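Local coordinates for azurocidin (Homo sapiens, PDB 1A7S), which binds heparin, kills many Gram-negative bacteria and attracts monocytes and fibroblasts, as a neutrophil granule glycoprotein of the serine protease homolog type, at residues P48-L60 with E64-M76. Residues are numbered along the deposited sequence; the frame is centred on the assembly and turned at random. Where two conformers were deposited one is given.
Sequences PGVSTVVLGAYDL and ERQSRQTFSISSM. With EOH (ethanol), chain E; EOH (ethanol), chain J.
Ala-57 sets its CB over one face of the Arg-68 guanidinium, 3.7 Å from Arg-68 NE, while the edge of that group is ringed by oxygens: Glu-64 OE1, Asp-59 O, Leu-60 O and a water that joins Arg-68 NH1 to Leu-60 O. The Phe-71 ring has Val-53 O at its edge, and Leu-55 CD1 approaches Phe-71 CE1 obliquely at 3.6 Å. Glu-64 OE2 lies at the edge of the Tyr-58 ring, near its plane. Arg-68 NE and NH2 grip Glu-64 side-on, both on OE1, with Arg-68 NE at 2.8 Å in a salt bridge. The Glu-64 carboxylate is pinned from the 56-60 loop as well: Tyr-58 N reaches Glu-64 OE1 at 2.9 Å and Asp-59 N reaches Glu-64 OE2 at 2.8 Å, each on the syn side, which fixes its rotation. The carboxylate of Asp-59 has its own partner: OD1 forms a salt bridge with Arg-139.

This polar cluster lies in the loop joining strands 51-55 and 69-77, neighbours in the antiparallel N-terminal six-stranded barrel of the chymotrypsin-like fold. Val-53 and Leu-55 form hydrogen-bonded pairs with Phe-71 and Gln-69; Val-54 and Thr-70 make the non-hydrogen-bonded pair between them. Farther along, the side chains of Ile-73 and Val-53 cross at about a right angle, Ile-73 CG1 to Val-53 CG2 3.9 Å, and a water bridges Ile-73 N to Ser-51 O.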
# COMPACT_ATOMS: atom_id res chain seq x y z
N PRO A 48 13.37 5.04 1.37
CA PRO A 48 14.64 5.72 1.06
C PRO A 48 15.66 4.79 0.37
O PRO A 48 15.36 3.61 0.15
CB PRO A 48 15.20 6.03 2.48
CG PRO A 48 14.46 5.06 3.38
CD PRO A 48 13.03 5.17 2.81
N GLY A 49 16.84 5.33 0.13
CA GLY A 49 18.03 4.74 -0.42
C GLY A 49 18.48 3.46 0.13
O GLY A 49 19.06 3.13 1.17
N VAL A 50 18.24 2.32 -0.67
CA VAL A 50 18.72 1.14 0.02
C VAL A 50 17.78 0.51 0.97
O VAL A 50 17.95 0.35 2.17
CB VAL A 50 20.01 0.58 -0.18
CG1 VAL A 50 21.15 1.14 0.61
CG2 VAL A 50 19.99 -0.95 -0.21
N SER A 51 16.64 0.16 0.37
CA SER A 51 15.58 -0.52 1.01
C SER A 51 15.38 -1.89 0.34
O SER A 51 15.76 -2.07 -0.82
CB SER A 51 14.22 0.26 0.83
OG SER A 51 14.38 1.53 1.54
N THR A 52 14.75 -2.78 1.10
CA THR A 52 14.35 -4.07 0.61
C THR A 52 12.85 -4.27 0.66
O THR A 52 12.14 -3.47 1.30
CB THR A 52 14.99 -5.22 1.41
OG1 THR A 52 14.57 -5.14 2.73
CG2 THR A 52 16.52 -5.14 1.27
N VAL A 53 12.38 -5.27 -0.09
CA VAL A 53 10.98 -5.60 -0.18
C VAL A 53 10.79 -7.03 0.29
O VAL A 53 11.45 -7.91 -0.25
CB VAL A 53 10.42 -5.47 -1.62
CG1 VAL A 53 8.97 -5.92 -1.68
CG2 VAL A 53 10.59 -4.04 -2.11
N VAL A 54 9.92 -7.24 1.26
CA VAL A 54 9.60 -8.54 1.77
C VAL A 54 8.16 -8.90 1.45
O VAL A 54 7.24 -8.18 1.83
CB VAL A 54 9.82 -8.62 3.30
CG1 VAL A 54 9.58 -10.05 3.80
CG2 VAL A 54 11.21 -8.19 3.67
N LEU A 55 7.99 -10.00 0.73
CA LEU A 55 6.68 -10.58 0.40
C LEU A 55 6.48 -11.86 1.20
O LEU A 55 7.48 -12.51 1.58
CB LEU A 55 6.62 -10.88 -1.09
CG LEU A 55 6.91 -9.72 -2.05
CD1 LEU A 55 6.71 -10.22 -3.49
CD2 LEU A 55 6.04 -8.54 -1.74
N GLY A 56 5.27 -12.29 1.40
CA GLY A 56 4.99 -13.51 2.11
C GLY A 56 5.18 -13.44 3.62
O GLY A 56 5.15 -14.48 4.27
N ALA A 57 5.35 -12.23 4.18
CA ALA A 57 5.54 -12.14 5.61
C ALA A 57 4.23 -12.23 6.38
O ALA A 57 3.18 -11.86 5.88
CB ALA A 57 6.19 -10.81 5.94
N TYR A 58 4.35 -12.66 7.64
CA TYR A 58 3.23 -12.62 8.57
C TYR A 58 3.67 -11.86 9.81
O TYR A 58 3.16 -10.74 10.07
CB TYR A 58 2.69 -14.00 8.89
CG TYR A 58 1.57 -14.03 9.89
CD1 TYR A 58 0.40 -13.39 9.55
CD2 TYR A 58 1.71 -14.63 11.13
CE1 TYR A 58 -0.67 -13.33 10.36
CE2 TYR A 58 0.56 -14.58 12.01
CZ TYR A 58 -0.57 -13.90 11.58
OH TYR A 58 -1.72 -13.87 12.42
N ASP A 59 4.54 -12.45 10.61
CA ASP A 59 5.11 -11.79 11.81
C ASP A 59 6.44 -11.17 11.46
O ASP A 59 7.41 -11.84 11.09
CB ASP A 59 5.31 -12.93 12.87
CG ASP A 59 5.93 -12.48 14.14
OD1 ASP A 59 6.31 -11.27 14.28
OD2 ASP A 59 6.00 -13.32 15.07
N LEU A 60 6.51 -9.84 11.49
CA LEU A 60 7.69 -9.15 11.10
C LEU A 60 8.95 -9.63 11.85
O LEU A 60 10.04 -9.51 11.30
CB LEU A 60 7.56 -7.63 11.35
CG LEU A 60 6.61 -6.85 10.50
CD1 LEU A 60 6.53 -5.41 10.87
CD2 LEU A 60 6.91 -7.02 9.00
N GLU A 64 10.45 -16.89 8.94
CA GLU A 64 9.47 -17.42 8.01
C GLU A 64 10.02 -17.80 6.66
O GLU A 64 9.50 -17.47 5.58
CB GLU A 64 8.37 -16.32 7.85
CG GLU A 64 7.73 -15.92 9.12
CD GLU A 64 6.73 -14.80 9.05
OE1 GLU A 64 6.88 -13.91 8.19
OE2 GLU A 64 5.77 -14.83 9.90
N ARG A 65 11.07 -18.68 6.69
CA ARG A 65 11.81 -18.99 5.48
C ARG A 65 11.08 -19.65 4.39
O ARG A 65 11.41 -19.53 3.21
CB ARG A 65 13.16 -19.73 5.85
CG ARG A 65 14.16 -18.62 6.28
CD ARG A 65 14.86 -18.92 7.55
NE ARG A 65 16.32 -18.81 7.38
CZ ARG A 65 16.98 -19.90 6.90
NH1 ARG A 65 16.34 -20.67 6.04
NH2 ARG A 65 18.15 -20.18 7.42
N GLN A 66 10.05 -20.46 4.72
CA GLN A 66 9.31 -21.17 3.71
C GLN A 66 8.15 -20.35 3.18
O GLN A 66 7.55 -20.80 2.23
CB GLN A 66 8.82 -22.54 4.16
CG GLN A 66 9.84 -23.64 4.24
CD GLN A 66 10.76 -23.53 5.43
OE1 GLN A 66 10.29 -23.55 6.56
NE2 GLN A 66 12.02 -23.25 5.17
N SER A 67 7.88 -19.17 3.75
CA SER A 67 6.80 -18.32 3.26
C SER A 67 7.32 -17.06 2.55
O SER A 67 6.67 -16.56 1.63
CB SER A 67 5.93 -17.89 4.45
OG SER A 67 4.80 -17.17 4.03
N ARG A 68 8.39 -16.48 3.03
CA ARG A 68 8.89 -15.22 2.55
C ARG A 68 9.68 -15.30 1.27
O ARG A 68 10.35 -16.26 0.98
CB ARG A 68 9.73 -14.53 3.60
CG ARG A 68 8.91 -13.99 4.79
CD ARG A 68 9.86 -13.29 5.74
NE ARG A 68 9.14 -12.79 6.90
CZ ARG A 68 9.60 -11.77 7.67
NH1 ARG A 68 10.71 -11.10 7.42
NH2 ARG A 68 8.85 -11.40 8.70
N GLN A 69 9.64 -14.17 0.55
CA GLN A 69 10.49 -13.88 -0.53
C GLN A 69 11.01 -12.46 -0.37
O GLN A 69 10.21 -11.54 -0.15
CB GLN A 69 9.90 -14.05 -1.90
CG GLN A 69 9.38 -15.50 -2.16
CD GLN A 69 8.57 -15.53 -3.47
OE1 GLN A 69 9.09 -15.07 -4.52
NE2 GLN A 69 7.36 -16.01 -3.40
N THR A 70 12.28 -12.24 -0.45
CA THR A 70 12.94 -10.97 -0.27
C THR A 70 13.60 -10.46 -1.53
O THR A 70 14.21 -11.26 -2.26
CB THR A 70 13.89 -10.92 0.92
OG1 THR A 70 13.18 -11.39 2.11
CG2 THR A 70 14.49 -9.60 1.19
N PHE A 71 13.53 -9.17 -1.76
CA PHE A 71 14.05 -8.54 -2.96
C PHE A 71 14.73 -7.22 -2.72
O PHE A 71 14.40 -6.47 -1.82
CB PHE A 71 12.87 -8.21 -3.95
CG PHE A 71 11.98 -9.40 -4.22
CD1 PHE A 71 10.98 -9.78 -3.36
CD2 PHE A 71 12.16 -10.19 -5.37
CE1 PHE A 71 10.22 -10.94 -3.54
CE2 PHE A 71 11.37 -11.30 -5.60
CZ PHE A 71 10.42 -11.69 -4.67
N SER A 72 15.72 -6.99 -3.63
CA SER A 72 16.27 -5.64 -3.70
C SER A 72 15.45 -4.90 -4.77
O SER A 72 14.71 -5.51 -5.57
CB SER A 72 17.75 -5.63 -4.13
OG SER A 72 18.58 -6.36 -3.22
N ILE A 73 15.61 -3.61 -4.81
CA ILE A 73 14.87 -2.72 -5.68
C ILE A 73 15.80 -2.26 -6.82
O ILE A 73 16.78 -1.55 -6.56
CB ILE A 73 14.30 -1.48 -4.92
CG1 ILE A 73 13.34 -1.91 -3.81
CG2 ILE A 73 13.65 -0.56 -5.92
CD1 ILE A 73 13.05 -0.84 -2.81
N SER A 74 15.51 -2.72 -8.03
CA SER A 74 16.35 -2.42 -9.20
C SER A 74 16.01 -1.06 -9.84
O SER A 74 16.87 -0.47 -10.53
CB SER A 74 16.19 -3.53 -10.20
OG SER A 74 16.59 -4.78 -9.73
N SER A 75 14.84 -0.55 -9.61
CA SER A 75 14.47 0.77 -10.16
C SER A 75 13.19 1.25 -9.53
O SER A 75 12.39 0.44 -9.04
CB SER A 75 14.29 0.59 -11.70
OG SER A 75 13.05 0.38 -12.08
N MET A 76 13.00 2.55 -9.49
CA MET A 76 11.76 3.15 -8.94
C MET A 76 11.21 4.09 -9.99
O MET A 76 11.96 4.81 -10.64
CB MET A 76 12.18 4.04 -7.70
CG MET A 76 12.73 3.12 -6.55
SD MET A 76 12.76 4.06 -5.03
CE MET A 76 14.91 2.98 -4.42
C1 EOH E . 1.30 -14.33 5.56
C2 EOH E . 0.73 -13.09 5.99
O EOH E . 2.46 -15.03 5.19
C1 EOH J . 14.21 -8.47 5.33
C2 EOH J . 14.37 -9.72 4.46
O EOH J . 14.49 -7.26 4.55
O HOH W 1 17.43 -2.60 -2.78
O HOH W 2 11.07 -8.65 8.84